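Local coordinates for acyl-[acyl-carrier-protein]--UDP-N-acetylglucosamine O-acyltransferase (Acinetobacter baumannii, PDB 4E6U), which catalyses transfer of an acyl chain from acyl carrier protein to UDP-N-acetylglucosamine, the reaction that opens lipid A synthesis for the lipopolysaccharide of the outer membrane, at residues Gly160-Cys165 with Leu178-Val183; Asn139-Ala144 with Val153-Asn158; Phe164-Ser169 with Gln258-Ile263; Arg102-Asp107 with Ile125-Ile130. All coordinates share one frame; numbering follows the deposited sequence.

The four contacts follow the left-handed parallel beta-helix towards its C-terminal end. Interaction 4 comes first along the chain, joining the loops that follow strands 99-101 and 124-125. Interaction 2 comes next, between the corners at 139-141 and 155-158, with its centre about 18 Å from that of interaction 4. Interaction 1 pairs strands 160-161 and 178-179, the last two of the sheet that also holds 99-101, 124-125 and 142-143. Interaction 3 shares Phe164 and Cys165 with interaction 1, lies about 8 Å from it between centres, and brings in the segment after helix 250-258. Interactions 1, 2 and 4 join coil to coil, whereas interaction 3 ties the beta-helix to the C-terminal helical domain.

Interaction 1: residues Gly160-Cys165 with Leu178-Val183. With EDO (1,2-ethanediol), chain I.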
loop_
_atom_site.group_PDB
_atom_site.type_symbol
_atom_site.label_atom_id
_atom_site.label_comp_id
_atom_site.label_asym_id
_atom_site.label_seq_id
_atom_site.Cartn_x
_atom_site.Cartn_y
_atom_site.Cartn_z
ATOM N N GLY A 160 -5.109 7.934 2.126
ATOM C CA GLY A 160 -6.229 7.266 2.777
ATOM C C GLY A 160 -7.330 8.255 3.065
ATOM O O GLY A 160 -7.071 9.384 3.503
ATOM N N ILE A 161 -8.563 7.831 2.836
ATOM C CA ILE A 161 -9.731 8.649 3.127
ATOM C C ILE A 161 -10.568 7.946 4.177
ATOM O O ILE A 161 -11.058 6.853 3.958
ATOM C CB ILE A 161 -10.541 8.922 1.869
ATOM C CG1 ILE A 161 -9.633 9.538 0.797
ATOM C CG2 ILE A 161 -11.737 9.855 2.204
ATOM C CD1 ILE A 161 -10.260 9.646 -0.557
ATOM N N HIS A 162 -10.720 8.592 5.329
ATOM C CA HIS A 162 -11.436 8.054 6.488
ATOM C C HIS A 162 -12.928 7.836 6.218
ATOM O O HIS A 162 -13.539 8.548 5.421
ATOM C CB HIS A 162 -11.259 9.054 7.654
ATOM C CG HIS A 162 -11.681 8.542 9.002
ATOM N ND1 HIS A 162 -12.973 8.652 9.480
ATOM C CD2 HIS A 162 -10.961 7.971 9.997
ATOM C CE1 HIS A 162 -13.030 8.144 10.702
ATOM N NE2 HIS A 162 -11.825 7.723 11.039
ATOM N N GLN A 163 -13.496 6.848 6.902
ATOM C CA GLN A 163 -14.937 6.538 6.778
ATOM C C GLN A 163 -15.830 7.771 6.889
ATOM O O GLN A 163 -15.559 8.692 7.683
ATOM C CB GLN A 163 -15.363 5.474 7.798
ATOM C CG GLN A 163 -15.078 5.871 9.238
ATOM C CD GLN A 163 -15.667 4.929 10.282
ATOM O OE1 GLN A 163 -16.301 3.931 9.960
ATOM N NE2 GLN A 163 -15.450 5.258 11.549
ATOM N N PHE A 164 -16.860 7.802 6.051
ATOM C CA PHE A 164 -17.911 8.835 6.056
ATOM C C PHE A 164 -17.492 10.181 5.497
ATOM O O PHE A 164 -18.327 11.084 5.377
ATOM C CB PHE A 164 -18.558 9.019 7.445
ATOM C CG PHE A 164 -19.266 7.800 7.935
ATOM C CD1 PHE A 164 -20.517 7.466 7.423
ATOM C CD2 PHE A 164 -18.689 6.983 8.897
ATOM C CE1 PHE A 164 -21.187 6.323 7.883
ATOM C CE2 PHE A 164 -19.348 5.841 9.344
ATOM C CZ PHE A 164 -20.590 5.522 8.830
ATOM N N CYS A 165 -16.227 10.338 5.123
ATOM C CA CYS A 165 -15.812 11.593 4.507
ATOM C C CYS A 165 -16.442 11.832 3.133
ATOM O O CYS A 165 -16.855 10.885 2.442
ATOM C CB CYS A 165 -14.291 11.656 4.378
ATOM S SG CYS A 165 -13.434 11.856 5.952
ATOM N N LEU A 178 -3.535 11.821 4.640
ATOM C CA LEU A 178 -4.519 11.159 5.483
ATOM C C LEU A 178 -5.687 12.116 5.616
ATOM O O LEU A 178 -5.565 13.153 6.256
ATOM C CB LEU A 178 -3.938 10.772 6.853
ATOM C CG LEU A 178 -4.922 10.155 7.856
ATOM C CD1 LEU A 178 -5.498 8.825 7.351
ATOM C CD2 LEU A 178 -4.243 9.967 9.209
ATOM N N ILE A 179 -6.796 11.793 4.974
ATOM C CA ILE A 179 -7.962 12.667 4.974
ATOM C C ILE A 179 -8.958 12.208 6.019
ATOM O O ILE A 179 -9.500 11.110 5.932
ATOM C CB ILE A 179 -8.615 12.714 3.571
ATOM C CG1 ILE A 179 -7.610 13.211 2.518
ATOM C CG2 ILE A 179 -9.895 13.569 3.602
ATOM C CD1 ILE A 179 -7.060 14.615 2.749
ATOM N N LEU A 180 -9.192 13.053 7.021
ATOM C CA LEU A 180 -10.047 12.686 8.152
ATOM C C LEU A 180 -11.368 13.440 8.189
ATOM O O LEU A 180 -12.258 13.094 8.974
ATOM C CB LEU A 180 -9.307 12.900 9.481
ATOM C CG LEU A 180 -7.994 12.147 9.664
ATOM C CD1 LEU A 180 -7.373 12.541 11.005
ATOM C CD2 LEU A 180 -8.214 10.644 9.588
ATOM N N LYS A 181 -11.484 14.466 7.345
ATOM C CA LYS A 181 -12.676 15.308 7.272
ATOM C C LYS A 181 -12.989 15.594 5.807
ATOM O O LYS A 181 -12.267 15.145 4.914
ATOM C CB LYS A 181 -12.466 16.608 8.062
ATOM C CG LYS A 181 -12.352 16.368 9.565
ATOM C CD LYS A 181 -12.310 17.669 10.319
ATOM C CE LYS A 181 -12.211 17.424 11.799
ATOM N NZ LYS A 181 -11.962 18.722 12.499
ATOM N N ASP A 182 -14.066 16.324 5.548
ATOM C CA ASP A 182 -14.518 16.518 4.177
ATOM C C ASP A 182 -13.619 17.461 3.411
ATOM O O ASP A 182 -13.058 18.406 4.001
ATOM C CB ASP A 182 -15.933 17.077 4.155
ATOM C CG ASP A 182 -16.964 16.094 4.645
ATOM O OD1 ASP A 182 -16.644 14.913 4.957
ATOM O OD2 ASP A 182 -18.135 16.520 4.711
ATOM N N VAL A 183 -13.487 17.222 2.108
ATOM C CA VAL A 183 -12.735 18.105 1.233
ATOM C C VAL A 183 -13.718 18.747 0.276
ATOM O O VAL A 183 -14.274 18.081 -0.593
ATOM C CB VAL A 183 -11.617 17.361 0.468
ATOM C CG1 VAL A 183 -10.845 18.318 -0.450
ATOM C CG2 VAL A 183 -10.665 16.693 1.460
HETATM C C1 EDO I . -14.677 7.910 14.003
HETATM O O1 EDO I . -15.621 7.685 12.950
HETATM C C2 EDO I . -14.825 9.338 14.514
HETATM O O2 EDO I . -13.599 10.046 14.307
HETATM O O HOH W 1 -18.776 13.853 6.054
#
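The imidazole of His162 and the branched end of Leu180 meet at a slant on neighbouring coils of the beta-helix, with Leu180 CD2 3.9 Å from His162 CD2. His162 holds CG opposite its own backbone N (chi1 -168°), which sets the ring beside Leu180 and lets ND1 turn back to the next residue. There ND1 donates to Gln163 O at 3.1 Å, meeting a lone pair of that carbonyl from a position 22° off the ring plane. An ethanediol molecule sits at another edge of the ring, its C1 in the plane, and its O1 takes a weak hydrogen bond from Gln163 NE2. On the far side of the type II turn from His162 to Cys165, the thiol lies against a peptide group, with Cys165 SG 3.4 Å from Leu180 C. Asp182 reaches back towards this turn. Its OD1 accepts from Lys166 N and, at 2.6 Å, from a water that also donates to Phe164 O, while OD2 is hydrogen-bonded to Ser259 OG. Parallel pairing supports these side chains: Ile179 N donates to Gly160 O at 2.8 Å and His162 N to Ile179 O at 2.9 Å. Ile161 and Ile179 lie on one face of the sheet, inside the helix with Ile167 and Ile173, while Leu178 points to the other face and packs on Gly175 of the second subunit. Main-chain bonds therefore fix the coil spacing, and OD1 of Asp182 holds the turn's end through Lys166 N and the water, while OD2 ties the coil to Ser259.

Interaction 2: residues Asn139-Ala144 with Val153-Asn158; sequences NNVGVA and VIVGGN. With EDO (1,2-ethanediol), chain J.
Corresponding corners of two successive coils of the left-handed parallel beta-helix meet here, Asn139 and Asn140 lying against Gly157 and Asn158, eighteen residues further on. Asn140 and Asn158 both have positive phi, near 65°, so the chain bends in the same way at each level. One hydrogen bond joins the corners: Asn158 N donates to Asn139 O at 2.8 Å, arriving nearly along the C=O axis. The same oxygen also has a CA-H...O contact from Gly157 CA at 3.3 Å, so the carbonyl is approached from two adjacent residues of the next coil. Inside the corner, Val141 and Val155 cross obliquely. Val155 CG1, anti to its backbone N (chi1 -174°), faces both methyls of Val141, 3.8 Å from CG1 and from CG2. Phe137 touches Val155 within the same apolar interior. The polar side of the corner faces the other subunits of the trimer. Asn158 OD1 and ND2 each form a weak hydrogen bond to Asn158 of a neighbouring subunit, one to the second and one to the third, so that this residue meets its own copies. Asn139 OD1 accepts from Gln75 NE2 of the third subunit and also from O1 of an ethanediol, at 3.0 Å. A water bridges the two levels, 2.6 Å from Asn140 O and 2.9 Å from Asn158 OD1. Val141 CG2, the methyl beside the backbone N, comes within 3.4 Å of Gly156 O.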
loop_
_atom_site.group_PDB
_atom_site.type_symbol
_atom_site.label_atom_id
_atom_site.label_comp_id
_atom_site.label_asym_id
_atom_site.label_seq_id
_atom_site.Cartn_x
_atom_site.Cartn_y
_atom_site.Cartn_z
ATOM N N ASN A 139 -1.961 5.086 -7.263
ATOM C CA ASN A 139 -1.645 3.803 -6.661
ATOM C C ASN A 139 -1.841 3.768 -5.163
ATOM O O ASN A 139 -1.529 4.742 -4.475
ATOM C CB ASN A 139 -0.180 3.438 -6.948
ATOM C CG ASN A 139 0.029 2.982 -8.357
ATOM O OD1 ASN A 139 -0.424 3.624 -9.284
ATOM N ND2 ASN A 139 0.736 1.851 -8.529
ATOM N N ASN A 140 -2.310 2.643 -4.647
ATOM C CA ASN A 140 -2.361 2.400 -3.195
ATOM C C ASN A 140 -3.314 3.319 -2.412
ATOM O O ASN A 140 -3.158 3.493 -1.200
ATOM C CB ASN A 140 -0.952 2.463 -2.566
ATOM C CG ASN A 140 0.002 1.408 -3.108
ATOM O OD1 ASN A 140 -0.392 0.292 -3.411
ATOM N ND2 ASN A 140 1.262 1.762 -3.220
ATOM N N VAL A 141 -4.287 3.891 -3.104
ATOM C CA VAL A 141 -5.284 4.732 -2.425
ATOM C C VAL A 141 -6.290 3.856 -1.680
ATOM O O VAL A 141 -6.798 2.872 -2.242
ATOM C CB VAL A 141 -5.955 5.682 -3.416
ATOM C CG1 VAL A 141 -7.232 6.283 -2.810
ATOM C CG2 VAL A 141 -4.989 6.774 -3.810
ATOM N N GLY A 142 -6.549 4.183 -0.427
ATOM C CA GLY A 142 -7.537 3.469 0.367
ATOM C C GLY A 142 -8.714 4.359 0.665
ATOM O O GLY A 142 -8.561 5.375 1.343
ATOM N N VAL A 143 -9.876 3.991 0.165
ATOM C CA VAL A 143 -11.098 4.746 0.422
ATOM C C VAL A 143 -11.937 3.913 1.383
ATOM O O VAL A 143 -12.405 2.824 1.041
ATOM C CB VAL A 143 -11.857 5.025 -0.868
ATOM C CG1 VAL A 143 -13.043 5.958 -0.592
ATOM C CG2 VAL A 143 -10.936 5.613 -1.937
ATOM N N ALA A 144 -12.123 4.415 2.603
ATOM C CA ALA A 144 -12.811 3.657 3.637
ATOM C C ALA A 144 -14.336 3.718 3.482
ATOM O O ALA A 144 -14.865 4.303 2.539
ATOM C CB ALA A 144 -12.358 4.123 5.033
ATOM N N VAL A 153 -12.264 14.322 -9.483
ATOM C CA VAL A 153 -11.389 14.353 -8.314
ATOM C C VAL A 153 -10.085 13.612 -8.625
ATOM O O VAL A 153 -10.100 12.619 -9.366
ATOM C CB VAL A 153 -12.080 13.676 -7.115
ATOM C CG1 VAL A 153 -11.168 13.634 -5.890
ATOM C CG2 VAL A 153 -13.412 14.396 -6.796
ATOM N N ILE A 154 -8.973 14.084 -8.078
ATOM C CA ILE A 154 -7.707 13.359 -8.206
ATOM C C ILE A 154 -7.232 13.072 -6.806
ATOM O O ILE A 154 -7.108 13.987 -5.976
ATOM C CB ILE A 154 -6.643 14.150 -8.977
ATOM C CG1 ILE A 154 -7.136 14.445 -10.397
ATOM C CG2 ILE A 154 -5.280 13.408 -8.981
ATOM C CD1 ILE A 154 -6.229 15.345 -11.215
ATOM N N VAL A 155 -6.980 11.796 -6.528
ATOM C CA VAL A 155 -6.454 11.385 -5.233
ATOM C C VAL A 155 -5.036 10.865 -5.419
ATOM O O VAL A 155 -4.809 9.856 -6.091
ATOM C CB VAL A 155 -7.325 10.323 -4.550
ATOM C CG1 VAL A 155 -6.807 10.037 -3.129
ATOM C CG2 VAL A 155 -8.808 10.754 -4.532
ATOM N N GLY A 156 -4.068 11.568 -4.844
ATOM C CA GLY A 156 -2.664 11.207 -5.000
ATOM C C GLY A 156 -2.310 9.893 -4.323
ATOM O O GLY A 156 -2.979 9.430 -3.405
ATOM N N GLY A 157 -1.218 9.307 -4.790
ATOM C CA GLY A 157 -0.852 7.951 -4.402
ATOM C C GLY A 157 -0.622 7.782 -2.922
ATOM O O GLY A 157 -0.113 8.687 -2.243
ATOM N N ASN A 158 -0.989 6.616 -2.425
ATOM C CA ASN A 158 -0.749 6.228 -1.052
ATOM C C ASN A 158 -1.502 7.100 -0.037
ATOM O O ASN A 158 -1.061 7.295 1.103
ATOM C CB ASN A 158 0.749 6.201 -0.740
ATOM C CG ASN A 158 1.046 5.356 0.455
ATOM O OD1 ASN A 158 0.296 4.431 0.765
ATOM N ND2 ASN A 158 2.130 5.675 1.156
HETATM C C1 EDO J . 2.122 5.893 -9.666
HETATM O O1 EDO J . 0.791 6.370 -9.404
HETATM C C2 EDO J . 2.782 5.401 -8.380
HETATM O O2 EDO J . 2.081 5.927 -7.244
HETATM O O HOH W 2 -2.316 3.366 1.246
#

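Interaction 3: residues Phe164-Ser169 with Gln258-Ile263. With EDO (1,2-ethanediol), chain I.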
loop_
_atom_site.group_PDB
_atom_site.type_symbol
_atom_site.label_atom_id
_atom_site.label_comp_id
_atom_site.label_asym_id
_atom_site.label_seq_id
_atom_site.Cartn_x
_atom_site.Cartn_y
_atom_site.Cartn_z
ATOM N N PHE A 164 -16.860 7.802 6.051
ATOM C CA PHE A 164 -17.911 8.835 6.056
ATOM C C PHE A 164 -17.492 10.181 5.497
ATOM O O PHE A 164 -18.327 11.084 5.377
ATOM C CB PHE A 164 -18.558 9.019 7.445
ATOM C CG PHE A 164 -19.266 7.800 7.935
ATOM C CD1 PHE A 164 -20.517 7.466 7.423
ATOM C CD2 PHE A 164 -18.689 6.983 8.897
ATOM C CE1 PHE A 164 -21.187 6.323 7.883
ATOM C CE2 PHE A 164 -19.348 5.841 9.344
ATOM C CZ PHE A 164 -20.590 5.522 8.830
ATOM N N CYS A 165 -16.227 10.338 5.123
ATOM C CA CYS A 165 -15.812 11.593 4.507
ATOM C C CYS A 165 -16.442 11.832 3.133
ATOM O O CYS A 165 -16.855 10.885 2.442
ATOM C CB CYS A 165 -14.291 11.656 4.378
ATOM S SG CYS A 165 -13.434 11.856 5.952
ATOM N N LYS A 166 -16.511 13.101 2.747
ATOM C CA LYS A 166 -17.051 13.512 1.465
ATOM C C LYS A 166 -16.013 14.334 0.729
ATOM O O LYS A 166 -15.522 15.340 1.237
ATOM C CB LYS A 166 -18.360 14.300 1.664
ATOM C CG LYS A 166 -19.384 13.488 2.422
ATOM C CD LYS A 166 -20.671 14.258 2.737
ATOM C CE LYS A 166 -21.578 13.435 3.629
ATOM N NZ LYS A 166 -22.039 12.165 2.987
ATOM N N ILE A 167 -15.641 13.884 -0.463
ATOM C CA ILE A 167 -14.596 14.506 -1.261
ATOM C C ILE A 167 -15.262 15.000 -2.521
ATOM O O ILE A 167 -15.683 14.216 -3.390
ATOM C CB ILE A 167 -13.480 13.487 -1.620
ATOM C CG1 ILE A 167 -13.052 12.690 -0.381
ATOM C CG2 ILE A 167 -12.327 14.197 -2.319
ATOM C CD1 ILE A 167 -12.499 13.526 0.765
ATOM N N ASP A 168 -15.448 16.311 -2.603
ATOM C CA ASP A 168 -16.317 16.849 -3.633
ATOM C C ASP A 168 -15.614 17.186 -4.950
ATOM O O ASP A 168 -14.381 17.102 -5.070
ATOM C CB ASP A 168 -17.148 18.015 -3.067
ATOM C CG ASP A 168 -18.375 17.524 -2.306
ATOM O OD1 ASP A 168 -18.718 16.327 -2.394
ATOM O OD2 ASP A 168 -19.040 18.331 -1.631
ATOM N N SER A 169 -16.415 17.540 -5.950
ATOM C CA SER A 169 -15.908 17.621 -7.314
ATOM C C SER A 169 -14.776 18.594 -7.510
ATOM O O SER A 169 -14.749 19.650 -6.865
ATOM C CB SER A 169 -17.043 17.921 -8.282
ATOM O OG SER A 169 -17.993 16.877 -8.242
ATOM N N GLN A 258 -23.576 19.807 3.238
ATOM C CA GLN A 258 -23.726 18.345 3.247
ATOM C C GLN A 258 -22.779 17.647 4.212
ATOM O O GLN A 258 -22.928 16.455 4.505
ATOM C CB GLN A 258 -23.550 17.798 1.832
ATOM C CG GLN A 258 -24.707 18.149 0.921
ATOM C CD GLN A 258 -24.399 17.945 -0.551
ATOM O OE1 GLN A 258 -23.295 17.526 -0.925
ATOM N NE2 GLN A 258 -25.371 18.250 -1.399
ATOM N N SER A 259 -21.814 18.396 4.729
ATOM C CA SER A 259 -20.775 17.826 5.578
ATOM C C SER A 259 -21.314 17.151 6.841
ATOM O O SER A 259 -22.183 17.693 7.513
ATOM C CB SER A 259 -19.770 18.911 5.960
ATOM O OG SER A 259 -18.726 18.379 6.759
ATOM N N GLU A 260 -20.793 15.961 7.143
ATOM C CA GLU A 260 -21.112 15.257 8.384
ATOM C C GLU A 260 -19.928 15.232 9.346
ATOM O O GLU A 260 -20.101 15.291 10.562
ATOM C CB GLU A 260 -21.591 13.832 8.086
ATOM C CG GLU A 260 -23.026 13.784 7.578
ATOM C CD GLU A 260 -23.510 12.385 7.228
ATOM O OE1 GLU A 260 -24.588 12.298 6.595
ATOM O OE2 GLU A 260 -22.835 11.380 7.576
ATOM N N ARG A 261 -18.719 15.159 8.802
ATOM C CA ARG A 261 -17.528 15.059 9.637
ATOM C C ARG A 261 -16.861 16.403 9.872
ATOM O O ARG A 261 -15.824 16.476 10.539
ATOM C CB ARG A 261 -16.544 14.075 9.021
ATOM C CG ARG A 261 -17.034 12.648 9.141
ATOM C CD ARG A 261 -15.989 11.654 8.714
ATOM N NE ARG A 261 -14.720 11.813 9.428
ATOM C CZ ARG A 261 -14.458 11.340 10.643
ATOM N NH1 ARG A 261 -15.382 10.669 11.333
ATOM N NH2 ARG A 261 -13.261 11.550 11.180
ATOM N N GLY A 262 -17.455 17.465 9.331
ATOM C CA GLY A 262 -16.768 18.743 9.285
ATOM C C GLY A 262 -15.784 18.738 8.120
ATOM O O GLY A 262 -15.713 17.764 7.373
ATOM N N ILE A 263 -15.020 19.814 7.969
ATOM C CA ILE A 263 -14.133 19.964 6.808
ATOM C C ILE A 263 -12.638 20.060 7.171
ATOM O O ILE A 263 -12.288 20.463 8.288
ATOM C CB ILE A 263 -14.586 21.143 5.896
ATOM C CG1 ILE A 263 -14.475 22.474 6.642
ATOM C CG2 ILE A 263 -16.026 20.926 5.379
ATOM C CD1 ILE A 263 -14.617 23.686 5.735
HETATM C C1 EDO I . -14.677 7.910 14.003
HETATM O O1 EDO I . -15.621 7.685 12.950
HETATM C C2 EDO I . -14.825 9.338 14.514
HETATM O O2 EDO I . -13.599 10.046 14.307
HETATM O O HOH W 1 -18.776 13.853 6.054
HETATM O O HOH W 3 -21.090 10.694 5.656
HETATM O O HOH W 4 -24.471 11.292 4.091
HETATM O O HOH W 5 -20.616 16.863 0.047
#
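Arg261 is bent at chi3 (55°), which turns its guanidinium aside while CD settles against Phe164 and Cys165, 3.9 Å from Phe164 CB. Lys166 runs straight through chi3, which carries CE to 3.4 Å from Gln258 O, and the bend at chi4 (-63°) then turns NZ. Beyond the bend of the arginine, Cys165 SG lies 3.7 Å from Arg261 NE, obliquely to the guanidinium, and NE spends its hydrogen on Leu180 O. NH2 has a weak bond to O2 of an ethanediol. The contact joins strand 166-167 and the turn before it, near the end of the left-handed beta-helix, to the segment that follows helix 250-258 of the C-terminal helical domain. No direct hydrogen bond crosses between them, and water does much of the joining. One of two waters that donate to Phe164 O also accepts from Glu260 N, at 3.1 Å. Lys166 NZ and Glu260 OE1, 4.4 Å apart, are too far for a salt bridge, but another water links them, taking a hydrogen from NZ at 2.8 Å and giving one to OE1 at 2.7 Å. Asp168 OD2 accepts from Ser255 and, through a further water, is connected to Gln258 OE1.

Interaction 4: residues Arg102-Asp107 with Ile125-Ile130. With EDO (1,2-ethanediol), chain F.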
loop_
_atom_site.group_PDB
_atom_site.type_symbol
_atom_site.label_atom_id
_atom_site.label_comp_id
_atom_site.label_asym_id
_atom_site.label_seq_id
_atom_site.Cartn_x
_atom_site.Cartn_y
_atom_site.Cartn_z
ATOM N N ARG A 102 -18.700 -4.824 -1.714
ATOM C CA ARG A 102 -20.146 -4.619 -1.734
ATOM C C ARG A 102 -20.600 -3.880 -0.482
ATOM O O ARG A 102 -19.835 -3.703 0.472
ATOM C CB ARG A 102 -20.851 -5.960 -1.903
ATOM C CG ARG A 102 -20.386 -6.695 -3.177
ATOM C CD ARG A 102 -21.322 -7.812 -3.595
ATOM N NE ARG A 102 -21.624 -8.783 -2.535
ATOM C CZ ARG A 102 -21.089 -10.003 -2.430
ATOM N NH1 ARG A 102 -20.173 -10.438 -3.285
ATOM N NH2 ARG A 102 -21.485 -10.816 -1.455
ATOM N N GLY A 103 -21.853 -3.421 -0.505
ATOM C CA GLY A 103 -22.359 -2.570 0.584
ATOM C C GLY A 103 -22.803 -3.291 1.841
ATOM O O GLY A 103 -22.601 -4.487 2.004
ATOM N N THR A 104 -23.410 -2.520 2.745
ATOM C CA THR A 104 -23.965 -3.068 3.983
ATOM C C THR A 104 -25.413 -2.618 4.119
ATOM O O THR A 104 -25.795 -1.554 3.630
ATOM C CB THR A 104 -23.190 -2.621 5.235
ATOM O OG1 THR A 104 -23.251 -1.194 5.357
ATOM C CG2 THR A 104 -21.724 -3.075 5.169
ATOM N N VAL A 105 -26.213 -3.433 4.804
ATOM C CA VAL A 105 -27.628 -3.088 4.974
ATOM C C VAL A 105 -27.846 -1.885 5.881
ATOM O O VAL A 105 -28.862 -1.210 5.754
ATOM C CB VAL A 105 -28.501 -4.281 5.421
ATOM C CG1 VAL A 105 -28.527 -5.341 4.321
ATOM C CG2 VAL A 105 -28.039 -4.849 6.762
ATOM N N GLN A 106 -26.880 -1.610 6.754
ATOM C CA GLN A 106 -26.942 -0.445 7.655
ATOM C C GLN A 106 -26.968 0.886 6.911
ATOM O O GLN A 106 -27.405 1.901 7.454
ATOM C CB GLN A 106 -25.787 -0.463 8.654
ATOM C CG GLN A 106 -25.908 -1.520 9.762
ATOM C CD GLN A 106 -25.519 -2.930 9.323
ATOM O OE1 GLN A 106 -25.039 -3.144 8.208
ATOM N NE2 GLN A 106 -25.729 -3.900 10.201
ATOM N N ASP A 107 -26.473 0.893 5.675
ATOM C CA ASP A 107 -26.527 2.071 4.832
ATOM C C ASP A 107 -27.616 1.882 3.765
ATOM O O ASP A 107 -28.803 2.043 4.067
ATOM C CB ASP A 107 -25.122 2.342 4.241
ATOM C CG ASP A 107 -24.968 3.740 3.657
ATOM O OD1 ASP A 107 -25.971 4.364 3.236
ATOM O OD2 ASP A 107 -23.812 4.220 3.587
ATOM N N ILE A 125 -11.819 0.400 -2.753
ATOM C CA ILE A 125 -13.100 1.077 -2.540
ATOM C C ILE A 125 -13.920 0.242 -1.571
ATOM O O ILE A 125 -14.384 -0.850 -1.900
ATOM C CB ILE A 125 -13.884 1.282 -3.863
ATOM C CG1 ILE A 125 -13.043 2.010 -4.918
ATOM C CG2 ILE A 125 -15.239 1.977 -3.605
ATOM C CD1 ILE A 125 -12.599 3.405 -4.558
ATOM N N ALA A 126 -14.088 0.746 -0.351
ATOM C CA ALA A 126 -14.791 0.037 0.698
ATOM C C ALA A 126 -16.297 0.008 0.509
ATOM O O ALA A 126 -16.862 0.745 -0.291
ATOM C CB ALA A 126 -14.479 0.690 2.048
ATOM N N HIS A 127 -16.930 -0.861 1.291
ATOM C CA HIS A 127 -18.386 -0.906 1.363
ATOM C C HIS A 127 -19.041 0.464 1.427
ATOM O O HIS A 127 -18.598 1.353 2.164
ATOM C CB HIS A 127 -18.823 -1.738 2.573
ATOM C CG HIS A 127 -18.340 -1.213 3.891
ATOM N ND1 HIS A 127 -19.079 -0.325 4.651
ATOM C CD2 HIS A 127 -17.214 -1.472 4.594
ATOM C CE1 HIS A 127 -18.410 -0.049 5.762
ATOM N NE2 HIS A 127 -17.272 -0.724 5.750
ATOM N N ASP A 128 -20.116 0.607 0.652
ATOM C CA ASP A 128 -21.038 1.752 0.737
ATOM C C ASP A 128 -20.482 3.050 0.195
ATOM O O ASP A 128 -21.126 4.099 0.293
ATOM C CB ASP A 128 -21.556 1.955 2.172
ATOM C CG ASP A 128 -22.158 0.698 2.749
ATOM O OD1 ASP A 128 -23.106 0.173 2.128
ATOM O OD2 ASP A 128 -21.657 0.193 3.786
ATOM N N CYS A 129 -19.308 3.007 -0.414
ATOM C CA CYS A 129 -18.833 4.202 -1.082
ATOM C C CYS A 129 -19.717 4.538 -2.267
ATOM O O CYS A 129 -20.335 3.643 -2.882
ATOM C CB CYS A 129 -17.394 4.034 -1.573
ATOM S SG CYS A 129 -16.187 4.052 -0.252
ATOM N N ILE A 130 -19.774 5.825 -2.582
ATOM C CA ILE A 130 -20.413 6.300 -3.799
ATOM C C ILE A 130 -19.392 7.169 -4.487
ATOM O O ILE A 130 -18.917 8.142 -3.913
ATOM C CB ILE A 130 -21.723 7.097 -3.529
ATOM C CG1 ILE A 130 -22.729 6.232 -2.773
ATOM C CG2 ILE A 130 -22.303 7.626 -4.861
ATOM C CD1 ILE A 130 -24.014 6.986 -2.377
HETATM C C1 EDO F . -14.420 -1.954 7.267
HETATM O O1 EDO F . -15.444 -1.063 7.733
HETATM C C2 EDO F . -13.120 -1.195 7.008
HETATM O O2 EDO F . -13.321 -0.253 5.941
HETATM O O HOH W 6 -23.220 5.389 1.159
#
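Asp128 reaches across from the turn 126-129 to Thr104, and every part of its side chain has a neighbour in 102-107. CB passes 3.5 Å from Asp107 OD2, the two side chains running antiparallel alongside one another. CG sits 3.4 Å from Thr104 OG1. At the carboxylate, OD1 accepts from Thr104 N at 2.8 Å on its syn side, in a fairly straight bond (163° at the hydrogen), and lies close to Gly103 CA. OD2 takes two hydrogens: Thr104 OG1 donates at 2.6 Å from the syn side and His127 ND1 at 2.8 Å from the anti side, the donors coming from opposite faces of the carboxylate plane. Thr104 OG1 stands between its own backbone N and carbonyl carbon (chi1 61°), which aims the hydroxyl at OD2. The His127 ring holds OD2 nearly in its own plane, while His127 CB presses to 3.0 Å from Arg102 O. Asp128 and His127 thus form a His-carboxylate hydrogen bond on the loop between strands 124-125 and 130-131 of the left-handed beta-helix. Asp107 OD2, 4.4 Å from Asp128 OD1, is hydrogen-bonded to His146 ND1; a water also spans Asp107 OD2 and Asp128 O. Three bonds fix the Asp128 carboxylate, and through ND1 it sets the rotation of the His127 ring, turning NE2 away towards an ethanediol whose O1 is hydrogen-bonded to it at 2.7 Å.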